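Local coordinates for protein iron-regulated transcriptional activator AFT2 (Saccharomyces cerevisiae, PDB 4LMG) that activates the iron regulon of yeast under low-iron conditions, recognising the 5'-CACCC-3' iron-responsive element in promoters through its WRKY-GCM1-type DNA-binding domain, at residues Asp110-Phe115 / Lys129-Leu134; Ile28-Gly33 / Asp104-Thr109. All blocks are in the same frame, centred on the assembly; numbering follows the deposited sequence.

Interaction 1. Residues Asp110-Phe115 / Lys129-Leu134; sequences DDYKKF and KTFDEL
Phe115 drives the rim of its ring into the face of Phe131, an edge-to-face (T-shaped) pair that joins two consecutive helices, 110-121 and 125-139, into a helical hairpin beside the WRKY-GCM1-type sheet. The evidence for the T shape is a centroid separation of 5.0 Å with ring planes at 73°. Phe115 CE2 stands 3.7 Å above the plane of the Phe131 ring and over its centre, and Phe115 CZ comes to 3.6 Å from Phe131 CZ, so ring hydrogens of Phe115 would point into the pi cloud.

Tyr112, one turn earlier, reaches the same phenylalanine nearer its backbone, at CB and the adjoining ring atom CD1. Its CG lies anti to the backbone N (chi1 179°), which sends the long ring across the gap between segments whose nearest CA atoms, those of Tyr112 and Phe131, are still 10.4 Å apart. The phenol end arrives obliquely to the Phe131 ring: Tyr112 OH is 3.6 Å from Phe131 CD1 and 3.7 Å from Phe131 CB. That hydroxyl makes no hydrogen bond to 129-134; its polar partner is Glu135, one residue beyond, so a single group combines apolar packing with a bond to the facing helix.

The tight part is therefore three buried aromatic side chains, with Tyr30 packing against the group. The outer sides are charged and looser. Lys113, Lys114, Lys129 and Glu133 are exposed and stay clear of the other segment, while Asp132 pairs with Lys116 to add an ionic tie between the two helices. On the solvent side of 110-115, Lys114 NZ and Asp110 OD2 form a salt bridge within one helical turn, at 3.2 Å.

Interaction 2. Residues Ile28-Gly33 / Asp104-Thr109; sequences IFYPQG and DLITKT
The Tyr30 ring meets Ile106 obliquely, neither face-on nor edge-on, while two aromatic neighbours make edge-to-face pairs with it: Tyr112 stands edge-on over one Tyr30 face, and Phe115 lies near the Tyr30 plane, its own face turned to the Tyr30 edge. Tyr30 sits where helix 21-29 runs out through a 3-10 turn into a Schellman motif, with Gly33 as the C-prime residue. The assignment rests on Gly33 N bonding to Tyr30 O, Ile34 N bonding to Phe29 O, and a positive phi of 71° at Gly33.

Ile106 reaches this helix end with two different methyls. CG2, anti to the backbone N, meets the CD1-CE1 side of the ring obliquely, with Ile106 CG2 3.4 Å from Tyr30 CE1 and 3.6 Å from Tyr30 CD1. The other branch extends from CG1 (chi2 -175°), which carries Ile106 CD1 to 3.5 Å from Gly33 C. The buried isoleucine thus spans both the aromatic side chain and the glycine backbone, joining the end of helix 21-29 to helix 103-106, which follows the sheet strands in the chain.

No direct hydrogen bond crosses between the segments, but a water does. It lies 2.7 Å from Tyr30 OH and donates to Thr109 OG1, giving the phenol a polar route to the start of helix 110-121. Thr109 is the N-cap of that helix, its OG1 also accepting from Tyr112 N.

The turn bearing these groups is type I, from Ile106 to Thr109. Thr109 N and Thr109 OG1 both donate to Ile106 O, a double grip on the residue packing against Tyr30. The hydroxyl bond, Thr109 OG1 to Ile106 O, is 2.7 Å long and lies in the carbonyl plane, with a C=O...donor angle of 154°.

How the interactions relate
Both contacts are buried, their centres lie 8 Å apart, and Tyr30 physically connects them: its CE2 comes to 3.6 Å from Phe115 CG. Interaction 1 holds neighbouring helices of the chain together through aromatic rings, whereas interaction 2 brings together segments separated by the sheet strands, using isoleucine methyls and a water bridge. They meet again at the start of helix 110-121, where Tyr112 CB of interaction 1 packs 3.3 Å from Ile106 O of interaction 2. Their distances from the bound DNA also differ: the nearest atom of interaction 1 is about 5 Å from it, that of interaction 2 about 9 Å.

Interaction 1. Residues Asp110-Phe115 / Lys129-Leu134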
loop_
_atom_site.group_PDB
_atom_site.type_symbol
_atom_site.label_atom_id
_atom_site.label_comp_id
_atom_site.label_asym_id
_atom_site.label_seq_id
_atom_site.Cartn_x
_atom_site.Cartn_y
_atom_site.Cartn_z
ATOM N N ASP A 110 12.866 -14.057 0.865
ATOM C CA ASP A 110 13.174 -13.229 2.023
ATOM C C ASP A 110 12.140 -13.390 3.133
ATOM O O ASP A 110 12.470 -13.313 4.316
ATOM C CB ASP A 110 13.280 -11.760 1.612
ATOM C CG ASP A 110 13.408 -10.827 2.800
ATOM O OD1 ASP A 110 14.474 -10.834 3.453
ATOM O OD2 ASP A 110 12.445 -10.080 3.074
ATOM N N ASP A 111 10.887 -13.611 2.751
ATOM C CA ASP A 111 9.826 -13.759 3.741
ATOM C C ASP A 111 9.935 -15.073 4.508
ATOM O O ASP A 111 9.644 -15.122 5.702
ATOM C CB ASP A 111 8.444 -13.599 3.102
ATOM C CG ASP A 111 8.000 -12.147 3.044
ATOM O OD1 ASP A 111 8.158 -11.436 4.060
ATOM O OD2 ASP A 111 7.499 -11.713 1.985
ATOM N N TYR A 112 10.359 -16.136 3.831
ATOM C CA TYR A 112 10.578 -17.401 4.522
ATOM C C TYR A 112 11.715 -17.259 5.524
ATOM O O TYR A 112 11.608 -17.690 6.671
ATOM C CB TYR A 112 10.888 -18.531 3.543
ATOM C CG TYR A 112 11.150 -19.848 4.243
ATOM C CD1 TYR A 112 10.103 -20.596 4.766
ATOM C CD2 TYR A 112 12.443 -20.334 4.395
ATOM C CE1 TYR A 112 10.333 -21.794 5.414
ATOM C CE2 TYR A 112 12.684 -21.535 5.040
ATOM C CZ TYR A 112 11.624 -22.260 5.547
ATOM O OH TYR A 112 11.851 -23.453 6.192
ATOM N N LYS A 113 12.807 -16.644 5.085
ATOM C CA LYS A 113 13.954 -16.434 5.953
ATOM C C LYS A 113 13.564 -15.584 7.156
ATOM O O LYS A 113 13.964 -15.869 8.285
ATOM C CB LYS A 113 15.104 -15.792 5.178
ATOM C CG LYS A 113 15.645 -16.676 4.063
ATOM C CD LYS A 113 16.735 -15.971 3.271
ATOM C CE LYS A 113 17.245 -16.848 2.140
ATOM N NZ LYS A 113 17.853 -18.109 2.648
ATOM N N LYS A 114 12.771 -14.546 6.910
ATOM C CA LYS A 114 12.260 -13.715 7.992
ATOM C C LYS A 114 11.306 -14.519 8.869
ATOM O O LYS A 114 11.289 -14.360 10.090
ATOM C CB LYS A 114 11.560 -12.473 7.439
ATOM C CG LYS A 114 12.510 -11.437 6.862
ATOM C CD LYS A 114 11.765 -10.210 6.366
ATOM C CE LYS A 114 12.736 -9.116 5.945
ATOM N NZ LYS A 114 12.032 -7.922 5.399
ATOM N N PHE A 115 10.513 -15.380 8.239
ATOM C CA PHE A 115 9.613 -16.271 8.966
ATOM C C PHE A 115 10.412 -17.192 9.878
ATOM O O PHE A 115 10.054 -17.407 11.035
ATOM C CB PHE A 115 8.779 -17.096 7.984
ATOM C CG PHE A 115 8.176 -18.338 8.584
ATOM C CD1 PHE A 115 7.020 -18.269 9.344
ATOM C CD2 PHE A 115 8.758 -19.579 8.372
ATOM C CE1 PHE A 115 6.459 -19.413 9.891
ATOM C CE2 PHE A 115 8.203 -20.724 8.915
ATOM C CZ PHE A 115 7.050 -20.641 9.676
ATOM N N LYS A 129 12.503 -27.137 14.537
ATOM C CA LYS A 129 12.851 -28.517 14.213
ATOM C C LYS A 129 12.109 -28.983 12.966
ATOM O O LYS A 129 12.710 -29.525 12.039
ATOM C CB LYS A 129 12.533 -29.447 15.387
ATOM C CG LYS A 129 13.369 -29.199 16.635
ATOM C CD LYS A 129 13.009 -30.182 17.743
ATOM C CE LYS A 129 13.858 -29.957 18.985
ATOM N NZ LYS A 129 13.519 -30.918 20.071
ATOM N N THR A 130 10.798 -28.765 12.951
ATOM C CA THR A 130 9.963 -29.178 11.829
ATOM C C THR A 130 10.468 -28.624 10.503
ATOM O O THR A 130 10.613 -29.361 9.528
ATOM C CB THR A 130 8.502 -28.738 12.020
ATOM O OG1 THR A 130 7.932 -29.438 13.133
ATOM C CG2 THR A 130 7.691 -29.036 10.767
ATOM N N PHE A 131 10.736 -27.322 10.469
ATOM C CA PHE A 131 11.161 -26.673 9.234
ATOM C C PHE A 131 12.610 -26.980 8.868
ATOM O O PHE A 131 12.969 -26.977 7.691
ATOM C CB PHE A 131 10.904 -25.166 9.291
ATOM C CG PHE A 131 9.454 -24.808 9.162
ATOM C CD1 PHE A 131 8.890 -24.602 7.913
ATOM C CD2 PHE A 131 8.647 -24.712 10.282
ATOM C CE1 PHE A 131 7.553 -24.288 7.787
ATOM C CE2 PHE A 131 7.310 -24.398 10.162
ATOM C CZ PHE A 131 6.761 -24.185 8.913
ATOM N N ASP A 132 13.434 -27.256 9.873
ATOM C CA ASP A 132 14.797 -27.709 9.619
ATOM C C ASP A 132 14.779 -28.990 8.790
ATOM O O ASP A 132 15.538 -29.130 7.832
ATOM C CB ASP A 132 15.553 -27.942 10.927
ATOM C CG ASP A 132 16.129 -26.664 11.501
ATOM O OD1 ASP A 132 16.191 -25.658 10.763
ATOM O OD2 ASP A 132 16.530 -26.669 12.684
ATOM N N GLU A 133 13.903 -29.915 9.164
ATOM C CA GLU A 133 13.768 -31.182 8.453
ATOM C C GLU A 133 13.184 -30.981 7.058
ATOM O O GLU A 133 13.599 -31.638 6.105
ATOM C CB GLU A 133 12.900 -32.156 9.251
ATOM C CG GLU A 133 13.502 -32.565 10.586
ATOM C CD GLU A 133 12.566 -33.426 11.409
ATOM O OE1 GLU A 133 11.378 -33.539 11.036
ATOM O OE2 GLU A 133 13.018 -33.992 12.427
ATOM N N LEU A 134 12.220 -30.073 6.945
ATOM C CA LEU A 134 11.618 -29.765 5.653
ATOM C C LEU A 134 12.652 -29.188 4.691
ATOM O O LEU A 134 12.649 -29.503 3.503
ATOM C CB LEU A 134 10.446 -28.796 5.818
ATOM C CG LEU A 134 9.217 -29.367 6.531
ATOM C CD1 LEU A 134 8.125 -28.319 6.669
ATOM C CD2 LEU A 134 8.695 -30.589 5.792
#

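Interaction 2. Residues Ile28-Gly33 / Asp104-Thr109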
loop_
_atom_site.group_PDB
_atom_site.type_symbol
_atom_site.label_atom_id
_atom_site.label_comp_id
_atom_site.label_asym_id
_atom_site.label_seq_id
_atom_site.Cartn_x
_atom_site.Cartn_y
_atom_site.Cartn_z
ATOM N N ILE A 28 1.470 -23.394 8.908
ATOM C CA ILE A 28 0.619 -24.448 8.370
ATOM C C ILE A 28 0.780 -24.627 6.864
ATOM O O ILE A 28 0.816 -25.753 6.366
ATOM C CB ILE A 28 -0.869 -24.175 8.668
ATOM C CG1 ILE A 28 -1.109 -24.111 10.176
ATOM C CG2 ILE A 28 -1.742 -25.246 8.036
ATOM C CD1 ILE A 28 -2.539 -23.811 10.547
ATOM N N PHE A 29 0.881 -23.521 6.136
ATOM C CA PHE A 29 0.852 -23.597 4.679
ATOM C C PHE A 29 2.215 -23.658 3.992
ATOM O O PHE A 29 2.332 -24.202 2.894
ATOM C CB PHE A 29 -0.030 -22.491 4.101
ATOM C CG PHE A 29 -1.493 -22.771 4.251
ATOM C CD1 PHE A 29 -2.168 -23.513 3.293
ATOM C CD2 PHE A 29 -2.186 -22.333 5.367
ATOM C CE1 PHE A 29 -3.515 -23.791 3.437
ATOM C CE2 PHE A 29 -3.534 -22.611 5.515
ATOM C CZ PHE A 29 -4.196 -23.339 4.547
ATOM N N TYR A 30 3.240 -23.114 4.637
ATOM C CA TYR A 30 4.594 -23.210 4.101
ATOM C C TYR A 30 4.980 -24.658 3.782
ATOM O O TYR A 30 5.493 -24.937 2.702
ATOM C CB TYR A 30 5.611 -22.582 5.058
ATOM C CG TYR A 30 6.008 -21.168 4.700
ATOM C CD1 TYR A 30 5.925 -20.711 3.390
ATOM C CD2 TYR A 30 6.474 -20.293 5.671
ATOM C CE1 TYR A 30 6.293 -19.420 3.060
ATOM C CE2 TYR A 30 6.843 -19.002 5.352
ATOM C CZ TYR A 30 6.751 -18.570 4.046
ATOM O OH TYR A 30 7.121 -17.282 3.729
ATOM N N PRO A 31 4.733 -25.588 4.721
ATOM C CA PRO A 31 5.073 -26.986 4.438
ATOM C C PRO A 31 4.318 -27.534 3.228
ATOM O O PRO A 31 4.736 -28.541 2.664
ATOM C CB PRO A 31 4.633 -27.718 5.710
ATOM C CG PRO A 31 4.691 -26.678 6.777
ATOM C CD PRO A 31 4.253 -25.408 6.102
ATOM N N GLN A 32 3.233 -26.875 2.835
ATOM C CA GLN A 32 2.431 -27.330 1.701
ATOM C C GLN A 32 2.863 -26.669 0.391
ATOM O O GLN A 32 2.187 -26.797 -0.631
ATOM C CB GLN A 32 0.952 -27.046 1.957
ATOM C CG GLN A 32 0.419 -27.630 3.253
ATOM C CD GLN A 32 0.254 -29.135 3.192
ATOM O OE1 GLN A 32 -0.419 -29.662 2.305
ATOM N NE2 GLN A 32 0.869 -29.838 4.136
ATOM N N GLY A 33 3.984 -25.958 0.423
ATOM C CA GLY A 33 4.463 -25.256 -0.755
ATOM C C GLY A 33 3.583 -24.064 -1.087
ATOM O O GLY A 33 3.490 -23.640 -2.240
ATOM N N ASP A 104 10.832 -25.895 -2.070
ATOM C CA ASP A 104 12.237 -25.592 -2.318
ATOM C C ASP A 104 12.444 -24.143 -2.763
ATOM O O ASP A 104 13.370 -23.473 -2.307
ATOM C CB ASP A 104 12.840 -26.568 -3.333
ATOM C CG ASP A 104 11.954 -26.776 -4.548
ATOM O OD1 ASP A 104 11.925 -27.908 -5.074
ATOM O OD2 ASP A 104 11.289 -25.812 -4.980
ATOM N N LEU A 105 11.576 -23.663 -3.649
ATOM C CA LEU A 105 11.668 -22.294 -4.138
ATOM C C LEU A 105 11.327 -21.312 -3.026
ATOM O O LEU A 105 11.915 -20.234 -2.927
ATOM C CB LEU A 105 10.731 -22.089 -5.326
ATOM C CG LEU A 105 10.958 -23.010 -6.526
ATOM C CD1 LEU A 105 9.908 -22.764 -7.598
ATOM C CD2 LEU A 105 12.361 -22.825 -7.089
ATOM N N ILE A 106 10.371 -21.697 -2.187
ATOM C CA ILE A 106 9.947 -20.872 -1.065
ATOM C C ILE A 106 11.090 -20.576 -0.095
ATOM O O ILE A 106 11.218 -19.456 0.402
ATOM C CB ILE A 106 8.783 -21.532 -0.296
ATOM C CG1 ILE A 106 7.479 -21.386 -1.082
ATOM C CG2 ILE A 106 8.637 -20.915 1.082
ATOM C CD1 ILE A 106 6.256 -21.896 -0.348
ATOM N N THR A 107 11.926 -21.578 0.163
ATOM C CA THR A 107 13.003 -21.444 1.140
ATOM C C THR A 107 14.047 -20.403 0.741
ATOM O O THR A 107 14.882 -20.010 1.556
ATOM C CB THR A 107 13.725 -22.784 1.377
ATOM O OG1 THR A 107 14.491 -23.128 0.215
ATOM C CG2 THR A 107 12.724 -23.884 1.670
ATOM N N LYS A 108 14.002 -19.965 -0.512
ATOM C CA LYS A 108 14.992 -19.022 -1.021
ATOM C C LYS A 108 14.484 -17.585 -0.961
ATOM O O LYS A 108 15.190 -16.651 -1.344
ATOM C CB LYS A 108 15.389 -19.387 -2.454
ATOM C CG LYS A 108 15.935 -20.801 -2.593
ATOM C CD LYS A 108 16.311 -21.121 -4.030
ATOM C CE LYS A 108 16.857 -22.537 -4.151
ATOM N NZ LYS A 108 17.250 -22.871 -5.549
ATOM N N THR A 109 13.261 -17.416 -0.471
ATOM C CA THR A 109 12.638 -16.102 -0.402
ATOM C C THR A 109 13.001 -15.379 0.886
ATOM O O THR A 109 13.383 -16.005 1.875
ATOM C CB THR A 109 11.106 -16.201 -0.483
ATOM O OG1 THR A 109 10.604 -16.811 0.713
ATOM C CG2 THR A 109 10.685 -17.024 -1.693
HETATM O O HOH W 1 8.012 -16.717 1.214
#